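PDB 4HMW: dihydrophenazinedicarboxylate synthase from Burkholderia, which catalyses FMN-dependent oxidations by molecular oxygen in the terminal steps of phenazine antibiotic biosynthesis, releasing hydrogen peroxide. Local coordinates for residues 137-142 and 153-158; 35-40 and 187-192; 69-74 and 79-84; 197-202 and 208-213. One frame throughout, in Å; residues are numbered along the deposited sequence.

Contact 1 of 4, residues 137-142 and 153-158; sequences HAMSSA and EALRAH
Ala142 and Leu155 meet where helix 134-142 passes helix 152-165, and the apolar part of the contact is built round that pair. The CD2 branch of Leu155 rests against Ala142 CB at 3.5 Å, tighter than the usual carbon-carbon contact, and the same methyl lies beside the carbonyl oxygen of Ala142. Met139 reaches CD2 from one turn earlier: its SD stands 3.9 Å from Leu155 CD2, and the two side chains cross at about a right angle. CG of Met139 is anti to the backbone N (chi1 -176°), and the bend at chi2 carries SD to the leucine. At the margin, Ala142 CB lies 4.4 Å from His158 CB, while the imidazole of His158 turns to Glu161.

Within the helices, Ser141 OG and Ser141 N both donate to His137 O, from opposite faces of its carbonyl plane, and Arg156 NH1 forms a salt bridge with the syn side of Glu153 OE1 at 2.9 Å. Arg156 NE forms another with Asp193 of the second subunit.

The axes approach to 9.2 Å at 136° between their directions, a steeply crossed, roughly antiparallel helix pair joined by a loop. Ser140 on the first helix probably binds substrate, and the side chain of Met139 is about 8 Å from that of His83, another probable substrate-binding residue, so the packing lies beside the likely substrate site.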
# COMPACT_ATOMS: atom_id res chain seq x y z
N HIS B 137 -12.34 17.38 -15.04
CA HIS B 137 -12.77 16.87 -16.36
C HIS B 137 -11.74 17.20 -17.41
O HIS B 137 -11.44 16.39 -18.27
CB HIS B 137 -14.07 17.53 -16.81
CG HIS B 137 -15.27 17.06 -16.07
ND1 HIS B 137 -16.49 17.68 -16.17
CD2 HIS B 137 -15.43 16.03 -15.21
CE1 HIS B 137 -17.36 17.05 -15.40
NE2 HIS B 137 -16.74 16.04 -14.82
N ALA B 138 -11.25 18.42 -17.36
CA ALA B 138 -10.36 18.89 -18.42
C ALA B 138 -9.03 18.12 -18.38
O ALA B 138 -8.52 17.71 -19.42
CB ALA B 138 -10.14 20.41 -18.30
N MET B 139 -8.46 17.94 -17.21
CA MET B 139 -7.18 17.25 -17.14
C MET B 139 -7.37 15.75 -17.42
O MET B 139 -6.54 15.12 -18.11
CB MET B 139 -6.50 17.46 -15.77
CG MET B 139 -5.09 16.83 -15.69
SD MET B 139 -3.98 17.46 -16.96
CE MET B 139 -3.74 19.15 -16.42
N SER B 140 -8.44 15.17 -16.90
CA SER B 140 -8.73 13.76 -17.12
C SER B 140 -8.98 13.47 -18.60
O SER B 140 -8.67 12.38 -19.09
CB SER B 140 -9.94 13.30 -16.31
OG SER B 140 -9.67 13.24 -14.92
N SER B 141 -9.57 14.43 -19.32
CA SER B 141 -9.83 14.27 -20.74
C SER B 141 -8.55 14.42 -21.56
O SER B 141 -8.37 13.71 -22.54
CB SER B 141 -10.84 15.28 -21.23
OG SER B 141 -12.13 15.10 -20.63
N ALA B 142 -7.70 15.35 -21.14
CA ALA B 142 -6.46 15.68 -21.84
C ALA B 142 -5.37 14.65 -21.64
O ALA B 142 -4.46 14.53 -22.47
CB ALA B 142 -5.97 17.06 -21.42
N GLU B 153 3.84 20.64 -21.91
CA GLU B 153 3.18 21.93 -22.12
C GLU B 153 1.96 21.80 -23.02
O GLU B 153 0.96 22.46 -22.79
CB GLU B 153 4.15 22.97 -22.69
CG GLU B 153 5.28 23.35 -21.72
CD GLU B 153 4.81 23.53 -20.28
OE1 GLU B 153 3.76 24.17 -20.06
OE2 GLU B 153 5.50 23.03 -19.35
N ALA B 154 2.04 20.94 -24.03
CA ALA B 154 0.90 20.66 -24.89
C ALA B 154 -0.27 20.10 -24.09
O ALA B 154 -1.40 20.52 -24.28
CB ALA B 154 1.30 19.69 -26.00
N LEU B 155 0.02 19.16 -23.20
CA LEU B 155 -1.02 18.58 -22.36
C LEU B 155 -1.65 19.68 -21.49
O LEU B 155 -2.88 19.84 -21.44
CB LEU B 155 -0.41 17.48 -21.48
CG LEU B 155 -1.33 16.30 -21.15
CD1 LEU B 155 -0.64 15.33 -20.20
CD2 LEU B 155 -2.62 16.77 -20.56
N ARG B 156 -0.82 20.46 -20.82
CA ARG B 156 -1.32 21.56 -20.01
C ARG B 156 -2.21 22.49 -20.84
O ARG B 156 -3.30 22.87 -20.41
CB ARG B 156 -0.16 22.33 -19.40
CG ARG B 156 -0.59 23.35 -18.37
CD ARG B 156 0.61 23.97 -17.66
NE ARG B 156 1.16 23.08 -16.63
CZ ARG B 156 2.44 22.72 -16.52
NH1 ARG B 156 3.36 23.16 -17.37
NH2 ARG B 156 2.80 21.91 -15.54
N ALA B 157 -1.74 22.84 -22.03
CA ALA B 157 -2.47 23.76 -22.91
C ALA B 157 -3.82 23.19 -23.35
O ALA B 157 -4.80 23.94 -23.48
CB ALA B 157 -1.62 24.11 -24.15
N HIS B 158 -3.87 21.89 -23.62
CA HIS B 158 -5.12 21.28 -24.08
C HIS B 158 -6.13 21.24 -22.95
O HIS B 158 -7.31 21.47 -23.16
CB HIS B 158 -4.91 19.88 -24.65
CG HIS B 158 -4.24 19.89 -25.98
ND1 HIS B 158 -4.65 20.72 -27.00
CD2 HIS B 158 -3.18 19.18 -26.45
CE1 HIS B 158 -3.88 20.52 -28.05
NE2 HIS B 158 -2.98 19.60 -27.74

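Contact 2 of 4, residues 35-40 and 187-192; sequences KRWLAT and FWAASS. With FMN (flavin mononucleotide), chain C.
Trp37 of helix 30-43 lays its indole against strand 184-189, where Phe187 meets it in a T-shaped (edge-to-face) stack. The phenyl edge leads with CD2, which lies 3.8 Å from Trp37 CE3; the planes stand at 87° and the centroid of the phenyl ring is 5.2 Å from that of the six-membered ring of Trp37. Phe187 CB adds a CH-pi contact over the same indole ring, 4.2 Å from its centroid. CG of Phe187 is anti to the carbonyl carbon (chi1 -68°), which leaves the ring edge and CB both against the indole. At the indole rim, CH2 approaches Trp188 O at 3.7 Å, near the ring plane, and Ala189 CB at 4.1 Å.

This is helix-on-sheet packing: the N-terminal helix covers one side of the antiparallel flavin-binding sheet through a buried aromatic cluster. Phe20 joins it, edge-to-face with Trp37, and Ile111 of the adjoining strand touches both rings.

Trp188 points away from the helix, its CG anti to the backbone N (chi1 -176°), and enters the FMN pocket, where its CH2 comes to 3.4 Å from the flavin methyl C8M. Backbone bonds to Gln110, an FMN-binding residue, hold this strand position, and the Trp188 side chain packs on Arg198.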
# COMPACT_ATOMS: atom_id res chain seq x y z
N LYS B 35 -16.73 0.39 7.79
CA LYS B 35 -17.40 1.67 7.93
C LYS B 35 -17.27 2.25 9.32
O LYS B 35 -17.13 3.48 9.48
CB LYS B 35 -18.86 1.58 7.52
CG LYS B 35 -19.07 1.31 6.03
CD LYS B 35 -20.57 1.33 5.67
CE LYS B 35 -20.75 1.04 4.21
NZ LYS B 35 -22.15 0.73 3.88
N ARG B 36 -17.32 1.39 10.33
CA ARG B 36 -17.21 1.88 11.71
C ARG B 36 -15.83 2.47 11.92
O ARG B 36 -15.67 3.55 12.50
CB ARG B 36 -17.44 0.76 12.71
CG ARG B 36 -18.88 0.37 12.94
CD ARG B 36 -19.00 -0.66 14.07
NE ARG B 36 -20.25 -1.40 13.97
CZ ARG B 36 -20.51 -2.52 14.61
NH1 ARG B 36 -19.61 -3.03 15.43
NH2 ARG B 36 -21.70 -3.12 14.43
N TRP B 37 -14.80 1.75 11.43
CA TRP B 37 -13.45 2.20 11.57
C TRP B 37 -13.21 3.52 10.84
O TRP B 37 -12.50 4.39 11.38
CB TRP B 37 -12.42 1.12 11.15
CG TRP B 37 -12.11 0.14 12.22
CD1 TRP B 37 -12.90 -0.21 13.27
CD2 TRP B 37 -10.88 -0.60 12.38
NE1 TRP B 37 -12.23 -1.09 14.09
CE2 TRP B 37 -11.00 -1.36 13.57
CE3 TRP B 37 -9.71 -0.67 11.65
CZ2 TRP B 37 -9.97 -2.19 14.04
CZ3 TRP B 37 -8.69 -1.51 12.10
CH2 TRP B 37 -8.83 -2.26 13.29
N LEU B 38 -13.76 3.67 9.64
CA LEU B 38 -13.60 4.91 8.90
C LEU B 38 -14.28 6.08 9.63
O LEU B 38 -13.78 7.21 9.63
CB LEU B 38 -14.18 4.80 7.47
CG LEU B 38 -13.19 4.12 6.53
CD1 LEU B 38 -13.87 3.50 5.38
CD2 LEU B 38 -12.17 5.14 6.02
N ALA B 39 -15.41 5.80 10.25
CA ALA B 39 -16.12 6.89 10.96
C ALA B 39 -15.30 7.29 12.20
O ALA B 39 -15.18 8.49 12.51
CB ALA B 39 -17.47 6.45 11.33
N THR B 40 -14.70 6.31 12.87
CA THR B 40 -13.91 6.63 14.05
C THR B 40 -12.63 7.38 13.63
O THR B 40 -12.14 8.27 14.35
CB THR B 40 -13.57 5.37 14.85
OG1 THR B 40 -14.78 4.79 15.32
CG2 THR B 40 -12.66 5.68 16.01
N PHE B 187 -8.30 -6.67 9.82
CA PHE B 187 -8.32 -5.47 10.64
C PHE B 187 -7.21 -5.63 11.66
O PHE B 187 -7.17 -6.62 12.39
CB PHE B 187 -9.66 -5.37 11.32
CG PHE B 187 -10.79 -5.11 10.36
CD1 PHE B 187 -11.38 -6.17 9.68
CD2 PHE B 187 -11.26 -3.84 10.14
CE1 PHE B 187 -12.38 -5.97 8.79
CE2 PHE B 187 -12.30 -3.63 9.24
CZ PHE B 187 -12.85 -4.71 8.56
N TRP B 188 -6.31 -4.66 11.70
CA TRP B 188 -5.13 -4.69 12.60
C TRP B 188 -5.06 -3.44 13.45
O TRP B 188 -5.18 -2.34 12.93
CB TRP B 188 -3.89 -4.76 11.73
CG TRP B 188 -2.53 -4.90 12.39
CD1 TRP B 188 -1.81 -6.04 12.52
CD2 TRP B 188 -1.72 -3.87 12.97
NE1 TRP B 188 -0.60 -5.81 13.11
CE2 TRP B 188 -0.49 -4.47 13.37
CE3 TRP B 188 -1.86 -2.49 13.12
CZ2 TRP B 188 0.53 -3.76 13.97
CZ3 TRP B 188 -0.82 -1.78 13.69
CH2 TRP B 188 0.36 -2.41 14.11
N ALA B 189 -4.87 -3.60 14.76
CA ALA B 189 -4.78 -2.44 15.64
C ALA B 189 -3.64 -2.64 16.62
O ALA B 189 -3.60 -3.61 17.36
CB ALA B 189 -6.07 -2.23 16.38
N ALA B 190 -2.73 -1.69 16.62
CA ALA B 190 -1.51 -1.77 17.43
C ALA B 190 -1.85 -1.78 18.92
O ALA B 190 -2.81 -1.13 19.38
CB ALA B 190 -0.61 -0.58 17.13
N SER B 191 -1.00 -2.48 19.67
CA SER B 191 -1.07 -2.56 21.13
C SER B 191 0.27 -2.19 21.69
O SER B 191 1.29 -2.61 21.16
CB SER B 191 -1.33 -3.99 21.56
OG SER B 191 -2.57 -4.44 21.08
N SER B 192 0.28 -1.44 22.78
CA SER B 192 1.57 -1.07 23.37
C SER B 192 2.37 -2.27 23.88
O SER B 192 3.61 -2.17 23.95
CB SER B 192 1.40 -0.01 24.45
OG SER B 192 0.61 -0.49 25.52
N1 FMN C . 5.71 -6.98 10.16
C2 FMN C . 6.90 -7.59 9.88
O2 FMN C . 6.96 -8.80 9.76
N3 FMN C . 8.02 -6.83 9.69
C4 FMN C . 7.98 -5.47 9.83
O4 FMN C . 9.03 -4.82 9.65
C4A FMN C . 6.79 -4.84 10.15
N5 FMN C . 6.73 -3.47 10.33
C5A FMN C . 5.49 -2.88 10.61
C6 FMN C . 5.43 -1.51 10.76
C7 FMN C . 4.22 -0.89 11.00
C7M FMN C . 4.21 0.59 11.16
C8 FMN C . 3.07 -1.65 11.14
C8M FMN C . 1.75 -1.00 11.39
C9 FMN C . 3.13 -3.02 10.99
C9A FMN C . 4.34 -3.65 10.77
N10 FMN C . 4.44 -5.06 10.63
C10 FMN C . 5.65 -5.62 10.32
C1' FMN C . 3.28 -5.99 10.77
C2' FMN C . 2.65 -6.29 9.41
O2' FMN C . 1.87 -5.19 8.94
C3' FMN C . 1.76 -7.54 9.45
O3' FMN C . 0.77 -7.34 10.44
C4' FMN C . 2.57 -8.81 9.71
O4' FMN C . 3.87 -8.67 9.16
C5' FMN C . 1.85 -10.06 9.23
O5' FMN C . 1.52 -9.93 7.86
P FMN C . 1.05 -11.19 7.00
O1P FMN C . 2.27 -12.06 6.73
O2P FMN C . 0.01 -11.96 7.83
O3P FMN C . 0.53 -10.62 5.73

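Contact 3 of 4, residues 69-74 and 79-84; sequences AFSSID and IFCTHS. With FMN (flavin mononucleotide), chain D.
The ring of Phe70 and the carbonyl oxygen of Ile79 meet obliquely, the oxygen coming closest at Phe70 CB, 3.3 Å away. The backbone N of Ser72 lies in plane at the phenyl edge, and Leu38 of helix 30-43 packs against this ring. The other flat group is the flavin, whose pyrimidine edge faces strand 77-83: its N3 donates to Cys81 O at 2.8 Å, with an angle of 161°, and Thr82 OG1 donates to its O2 at 2.7 Å. Thr82 can reach O2 because OG1 is anti to the backbone N (chi1 -167°); Lys88 also bonds to this hydroxyl. A water completes the edge, donating to flavin O4 and to Ala69 O while accepting from Cys81 N, and thereby bridges both strands and the cofactor. Ala69 N comes to 3.1 Å from flavin N5.

Beyond the flavin, the strands are joined by two backbone bonds, Ser71 N to Ile79 O and the straighter Ile79 N to Ser72 O (171°). Ile79 brings CB and CD1 against Ser72 OG, and its CD1 reaches 3.7 Å from Asp74 OD2, the two side chains crossing at about a right angle. That carboxylate is held by Arg179 through OD2 and by the N-H of Arg76 through OD1.

Ser71 and Ser72 both face Ile79, a classic beta bulge in the hairpin of strands 63-74 and 77-83. On strand 77-83, Cys81 O and Thr82 OG1 are the groups that read the flavin's pyrimidine edge in this FMN-binding split-barrel fold.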
# COMPACT_ATOMS: atom_id res chain seq x y z
N ALA B 69 -7.63 7.29 -3.87
CA ALA B 69 -8.56 7.72 -2.83
C ALA B 69 -9.94 7.27 -3.24
O ALA B 69 -10.48 7.78 -4.22
CB ALA B 69 -8.52 9.24 -2.63
N PHE B 70 -10.52 6.34 -2.50
CA PHE B 70 -11.80 5.76 -2.91
C PHE B 70 -12.94 6.76 -2.76
O PHE B 70 -12.87 7.65 -1.92
CB PHE B 70 -12.09 4.41 -2.21
CG PHE B 70 -12.22 4.49 -0.74
CD1 PHE B 70 -13.42 4.87 -0.17
CD2 PHE B 70 -11.15 4.17 0.09
CE1 PHE B 70 -13.57 4.92 1.18
CE2 PHE B 70 -11.29 4.22 1.46
CZ PHE B 70 -12.50 4.61 2.00
N SER B 71 -13.96 6.63 -3.61
CA SER B 71 -15.09 7.54 -3.64
C SER B 71 -16.07 7.27 -2.53
O SER B 71 -16.51 8.19 -1.85
CB SER B 71 -15.87 7.36 -4.96
OG SER B 71 -15.00 7.20 -6.05
N SER B 72 -16.42 6.00 -2.37
CA SER B 72 -17.45 5.61 -1.42
C SER B 72 -17.37 4.13 -1.12
O SER B 72 -16.60 3.39 -1.75
CB SER B 72 -18.86 5.94 -1.95
OG SER B 72 -19.14 5.21 -3.14
N ILE B 73 -18.20 3.70 -0.17
CA ILE B 73 -18.30 2.30 0.19
C ILE B 73 -19.77 1.95 0.24
O ILE B 73 -20.56 2.60 0.93
CB ILE B 73 -17.69 2.05 1.56
CG1 ILE B 73 -16.19 2.39 1.50
CG2 ILE B 73 -17.80 0.61 1.97
CD1 ILE B 73 -15.50 2.24 2.78
N ASP B 74 -20.15 0.92 -0.50
CA ASP B 74 -21.52 0.42 -0.38
C ASP B 74 -21.48 -0.97 0.26
O ASP B 74 -20.40 -1.44 0.66
CB ASP B 74 -22.22 0.43 -1.74
CG ASP B 74 -21.62 -0.55 -2.75
OD1 ASP B 74 -20.94 -1.49 -2.35
OD2 ASP B 74 -21.88 -0.37 -3.98
N ILE B 79 -15.68 1.65 -3.77
CA ILE B 79 -15.84 2.19 -5.13
C ILE B 79 -14.72 3.18 -5.39
O ILE B 79 -14.42 4.04 -4.54
CB ILE B 79 -17.19 2.84 -5.24
CG1 ILE B 79 -18.25 1.73 -5.21
CG2 ILE B 79 -17.31 3.66 -6.54
CD1 ILE B 79 -19.64 2.24 -5.35
N PHE B 80 -14.07 3.04 -6.54
CA PHE B 80 -13.06 4.03 -6.98
C PHE B 80 -13.15 4.25 -8.47
O PHE B 80 -13.73 3.44 -9.18
CB PHE B 80 -11.64 3.60 -6.55
CG PHE B 80 -11.15 2.37 -7.20
CD1 PHE B 80 -11.49 1.12 -6.68
CD2 PHE B 80 -10.36 2.44 -8.34
CE1 PHE B 80 -11.01 -0.03 -7.28
CE2 PHE B 80 -9.91 1.29 -8.95
CZ PHE B 80 -10.25 0.04 -8.42
N CYS B 81 -12.55 5.34 -8.94
CA CYS B 81 -12.48 5.65 -10.38
C CYS B 81 -11.05 5.74 -10.89
O CYS B 81 -10.14 6.14 -10.18
CB CYS B 81 -13.14 7.00 -10.67
SG CYS B 81 -14.87 7.01 -10.31
N THR B 82 -10.85 5.42 -12.16
CA THR B 82 -9.54 5.49 -12.74
C THR B 82 -9.68 5.40 -14.27
O THR B 82 -10.76 5.35 -14.78
CB THR B 82 -8.65 4.36 -12.23
OG1 THR B 82 -7.30 4.67 -12.60
CG2 THR B 82 -9.07 2.99 -12.79
N HIS B 83 -8.56 5.43 -14.98
CA HIS B 83 -8.60 5.26 -16.43
C HIS B 83 -8.43 3.78 -16.75
O HIS B 83 -7.50 3.17 -16.27
CB HIS B 83 -7.49 6.03 -17.11
CG HIS B 83 -7.66 7.51 -17.06
ND1 HIS B 83 -7.29 8.35 -18.08
CD2 HIS B 83 -8.09 8.31 -16.05
CE1 HIS B 83 -7.55 9.60 -17.75
NE2 HIS B 83 -8.02 9.61 -16.51
N SER B 84 -9.33 3.22 -17.54
CA SER B 84 -9.27 1.78 -17.85
C SER B 84 -8.00 1.42 -18.60
O SER B 84 -7.59 0.27 -18.59
CB SER B 84 -10.49 1.33 -18.65
OG SER B 84 -10.50 1.93 -19.95
N1 FMN D . -5.50 7.81 -9.55
C2 FMN D . -6.72 7.39 -10.03
O2 FMN D . -6.78 6.91 -11.18
N3 FMN D . -7.86 7.51 -9.26
C4 FMN D . -7.81 8.03 -7.99
O4 FMN D . -8.85 8.11 -7.31
C4A FMN D . -6.58 8.46 -7.49
N5 FMN D . -6.50 9.01 -6.23
C5A FMN D . -5.25 9.39 -5.73
C6 FMN D . -5.17 9.91 -4.44
C7 FMN D . -3.94 10.27 -3.92
C7M FMN D . -3.86 10.85 -2.53
C8 FMN D . -2.79 10.15 -4.71
C8M FMN D . -1.45 10.56 -4.17
C9 FMN D . -2.88 9.63 -6.01
C9A FMN D . -4.10 9.25 -6.51
N10 FMN D . -4.19 8.76 -7.82
C10 FMN D . -5.42 8.34 -8.27
C1' FMN D . -2.98 8.60 -8.70
C2' FMN D . -2.40 7.22 -8.59
O2' FMN D . -1.60 7.13 -7.42
C3' FMN D . -1.55 6.85 -9.80
O3' FMN D . -0.61 7.86 -10.13
C4' FMN D . -2.43 6.52 -11.00
O4' FMN D . -3.81 6.28 -10.87
C5' FMN D . -1.71 5.85 -12.14
O5' FMN D . -1.52 4.54 -11.66
P FMN D . -1.00 3.32 -12.58
O1P FMN D . -2.24 2.81 -13.24
O2P FMN D . 0.03 3.89 -13.56
O3P FMN D . -0.39 2.33 -11.60
O HOH W 1 -11.26 7.04 -6.90

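Contact 4 of 4, residues 197-202 and 208-213; sequences RRLRYE and WKTTQL. With FMN (flavin mononucleotide), chain C.
Trp208 crosses Tyr201 at about a right angle, its CE3 3.4 Å from Glu202 C. The two strands form an antiparallel beta hairpin in the C-terminal dimerisation region. Lys209 pairs with Glu202 through two backbone bonds, and their side chains run side by side to a long salt bridge, NZ to OE1 at 3.8 Å. Thr210 places CG2 over one face of the Tyr201 ring, a CH-pi contact 3.6 Å from its centroid and 15° off the normal; Pro27 takes the phenol hydroxyl. Thr211 exchanges two backbone bonds with Arg200, while a water links its OG1 with Arg200 NH1 and Glu202 OE1. Gln212 pairs with Leu199 without such bonds, though its CA touches Arg198 O at 3.2 Å, and its amide turns to Tyr23 and Asp24. Leu213 N then donates to Arg198 O from above the carbonyl plane. Leu213 CD1 covers one face of the guanidinium group of Arg198 and one of Arg200. The opposite face of Arg198 meets the FMN ribityl O3', Glu186 holds NE, and NH1 bonds to Ser146 of the second subunit; in the guanidinium plane, Arg198 NH2 donates to phosphate oxygen O2P at 2.8 Å, at 168°.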
# COMPACT_ATOMS: atom_id res chain seq x y z
N ARG B 197 -3.81 -6.51 17.88
CA ARG B 197 -5.11 -7.12 17.61
C ARG B 197 -5.23 -7.34 16.13
O ARG B 197 -5.16 -6.39 15.37
CB ARG B 197 -6.26 -6.19 18.05
CG ARG B 197 -6.56 -6.17 19.51
CD ARG B 197 -5.58 -5.38 20.35
NE ARG B 197 -5.34 -3.98 19.96
CZ ARG B 197 -6.07 -2.93 20.31
NH1 ARG B 197 -7.20 -3.06 20.98
NH2 ARG B 197 -5.67 -1.74 19.93
N ARG B 198 -5.44 -8.59 15.73
CA ARG B 198 -5.52 -8.97 14.32
C ARG B 198 -6.75 -9.81 14.10
O ARG B 198 -6.86 -10.88 14.66
CB ARG B 198 -4.30 -9.78 13.89
CG ARG B 198 -2.95 -9.05 14.05
CD ARG B 198 -1.85 -9.87 13.40
NE ARG B 198 -2.05 -9.97 11.96
CZ ARG B 198 -1.32 -10.72 11.13
NH1 ARG B 198 -0.34 -11.47 11.59
NH2 ARG B 198 -1.60 -10.71 9.82
N LEU B 199 -7.68 -9.30 13.31
CA LEU B 199 -8.93 -9.98 13.02
C LEU B 199 -9.03 -10.18 11.53
O LEU B 199 -9.11 -9.22 10.75
CB LEU B 199 -10.12 -9.13 13.51
CG LEU B 199 -11.51 -9.73 13.26
CD1 LEU B 199 -11.75 -10.99 14.09
CD2 LEU B 199 -12.57 -8.67 13.58
N ARG B 200 -9.05 -11.44 11.13
CA ARG B 200 -9.18 -11.82 9.73
C ARG B 200 -10.58 -12.32 9.40
O ARG B 200 -11.13 -13.14 10.12
CB ARG B 200 -8.15 -12.91 9.38
CG ARG B 200 -8.39 -13.54 8.02
CD ARG B 200 -7.48 -14.72 7.73
NE ARG B 200 -6.08 -14.38 7.61
CZ ARG B 200 -5.08 -15.26 7.76
NH1 ARG B 200 -5.34 -16.53 8.09
NH2 ARG B 200 -3.81 -14.88 7.61
N TYR B 201 -11.16 -11.76 8.34
CA TYR B 201 -12.39 -12.24 7.73
C TYR B 201 -12.09 -12.94 6.41
O TYR B 201 -11.39 -12.40 5.57
CB TYR B 201 -13.32 -11.11 7.35
CG TYR B 201 -14.13 -10.49 8.48
CD1 TYR B 201 -13.56 -9.58 9.36
CD2 TYR B 201 -15.48 -10.81 8.65
CE1 TYR B 201 -14.30 -8.99 10.37
CE2 TYR B 201 -16.23 -10.24 9.67
CZ TYR B 201 -15.63 -9.32 10.52
OH TYR B 201 -16.34 -8.71 11.51
N GLU B 202 -12.65 -14.13 6.22
CA GLU B 202 -12.52 -14.83 4.94
C GLU B 202 -13.88 -15.28 4.46
O GLU B 202 -14.66 -15.80 5.24
CB GLU B 202 -11.64 -16.08 5.07
CG GLU B 202 -10.17 -15.85 5.32
CD GLU B 202 -9.40 -17.15 5.69
OE1 GLU B 202 -9.60 -17.66 6.82
OE2 GLU B 202 -8.63 -17.67 4.84
N TRP B 208 -19.28 -15.40 6.23
CA TRP B 208 -17.89 -15.06 6.51
C TRP B 208 -17.40 -15.86 7.70
O TRP B 208 -18.18 -16.14 8.61
CB TRP B 208 -17.71 -13.57 6.80
CG TRP B 208 -17.96 -12.68 5.62
CD1 TRP B 208 -19.17 -12.19 5.20
CD2 TRP B 208 -16.98 -12.19 4.70
NE1 TRP B 208 -18.98 -11.42 4.09
CE2 TRP B 208 -17.65 -11.40 3.76
CE3 TRP B 208 -15.59 -12.33 4.60
CZ2 TRP B 208 -16.99 -10.73 2.73
CZ3 TRP B 208 -14.92 -11.67 3.59
CH2 TRP B 208 -15.63 -10.89 2.66
N LYS B 209 -16.14 -16.24 7.67
CA LYS B 209 -15.43 -16.87 8.80
C LYS B 209 -14.40 -15.89 9.36
O LYS B 209 -13.68 -15.24 8.61
CB LYS B 209 -14.73 -18.11 8.27
CG LYS B 209 -13.84 -18.86 9.21
CD LYS B 209 -13.21 -20.03 8.43
CE LYS B 209 -12.22 -19.54 7.34
NZ LYS B 209 -12.20 -20.35 6.08
N THR B 210 -14.31 -15.81 10.69
CA THR B 210 -13.32 -14.98 11.32
C THR B 210 -12.29 -15.77 12.15
O THR B 210 -12.58 -16.84 12.70
CB THR B 210 -13.93 -13.87 12.22
OG1 THR B 210 -14.70 -14.47 13.27
CG2 THR B 210 -14.82 -12.91 11.44
N THR B 211 -11.09 -15.21 12.20
CA THR B 211 -9.99 -15.76 12.97
C THR B 211 -9.19 -14.63 13.60
O THR B 211 -9.01 -13.60 12.99
CB THR B 211 -8.98 -16.53 12.04
OG1 THR B 211 -9.69 -17.25 11.01
CG2 THR B 211 -8.08 -17.48 12.82
N GLN B 212 -8.67 -14.85 14.82
CA GLN B 212 -7.70 -13.93 15.40
C GLN B 212 -6.30 -14.48 15.08
O GLN B 212 -6.09 -15.67 15.13
CB GLN B 212 -7.86 -13.81 16.92
CG GLN B 212 -9.21 -13.22 17.34
CD GLN B 212 -9.36 -13.17 18.85
OE1 GLN B 212 -8.76 -13.98 19.57
NE2 GLN B 212 -10.15 -12.23 19.34
N LEU B 213 -5.37 -13.59 14.75
CA LEU B 213 -4.03 -14.00 14.33
C LEU B 213 -2.94 -13.55 15.30
O LEU B 213 -3.07 -12.51 15.97
CB LEU B 213 -3.69 -13.43 12.93
CG LEU B 213 -4.73 -13.65 11.85
CD1 LEU B 213 -4.29 -12.95 10.58
CD2 LEU B 213 -4.99 -15.13 11.55
N1 FMN C . 5.71 -6.98 10.16
C2 FMN C . 6.90 -7.59 9.88
O2 FMN C . 6.96 -8.80 9.76
N3 FMN C . 8.02 -6.83 9.69
C4 FMN C . 7.98 -5.47 9.83
O4 FMN C . 9.03 -4.82 9.65
C4A FMN C . 6.79 -4.84 10.15
N5 FMN C . 6.73 -3.47 10.33
C5A FMN C . 5.49 -2.88 10.61
C6 FMN C . 5.43 -1.51 10.76
C7 FMN C . 4.22 -0.89 11.00
C7M FMN C . 4.21 0.59 11.16
C8 FMN C . 3.07 -1.65 11.14
C8M FMN C . 1.75 -1.00 11.39
C9 FMN C . 3.13 -3.02 10.99
C9A FMN C . 4.34 -3.65 10.77
N10 FMN C . 4.44 -5.06 10.63
C10 FMN C . 5.65 -5.62 10.32
C1' FMN C . 3.28 -5.99 10.77
C2' FMN C . 2.65 -6.29 9.41
O2' FMN C . 1.87 -5.19 8.94
C3' FMN C . 1.76 -7.54 9.45
O3' FMN C . 0.77 -7.34 10.44
C4' FMN C . 2.57 -8.81 9.71
O4' FMN C . 3.87 -8.67 9.16
C5' FMN C . 1.85 -10.06 9.23
O5' FMN C . 1.52 -9.93 7.86
P FMN C . 1.05 -11.19 7.00
O1P FMN C . 2.27 -12.06 6.73
O2P FMN C . 0.01 -11.96 7.83
O3P FMN C . 0.53 -10.62 5.73
O HOH W 2 -4.36 -10.66 17.51
O HOH W 3 -7.71 -18.15 8.92
O HOH W 4 -10.69 -16.23 8.94

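How the contacts relate
Contact 2 is the wholly buried, aromatic one of the four; contact 1, about 25 Å from the chain centre, is a small aliphatic helix pair; contacts 3 and 4 are partly buried hairpins knit by backbone bonds and waters. Contacts 2, 3 and 4 share one antiparallel sheet: strands 184-189 and 197-204 are neighbours in it, and helix 30-43 packs by Leu38 onto Phe70 and Ile73 of contact 3. Contact 3 binds the pyrimidine edge of one FMN, whereas contacts 2 and 4 meet the methyl and phosphate ends of the other. Contact 1 touches contact 3 through Ser140 and His83, both probably substrate-binding.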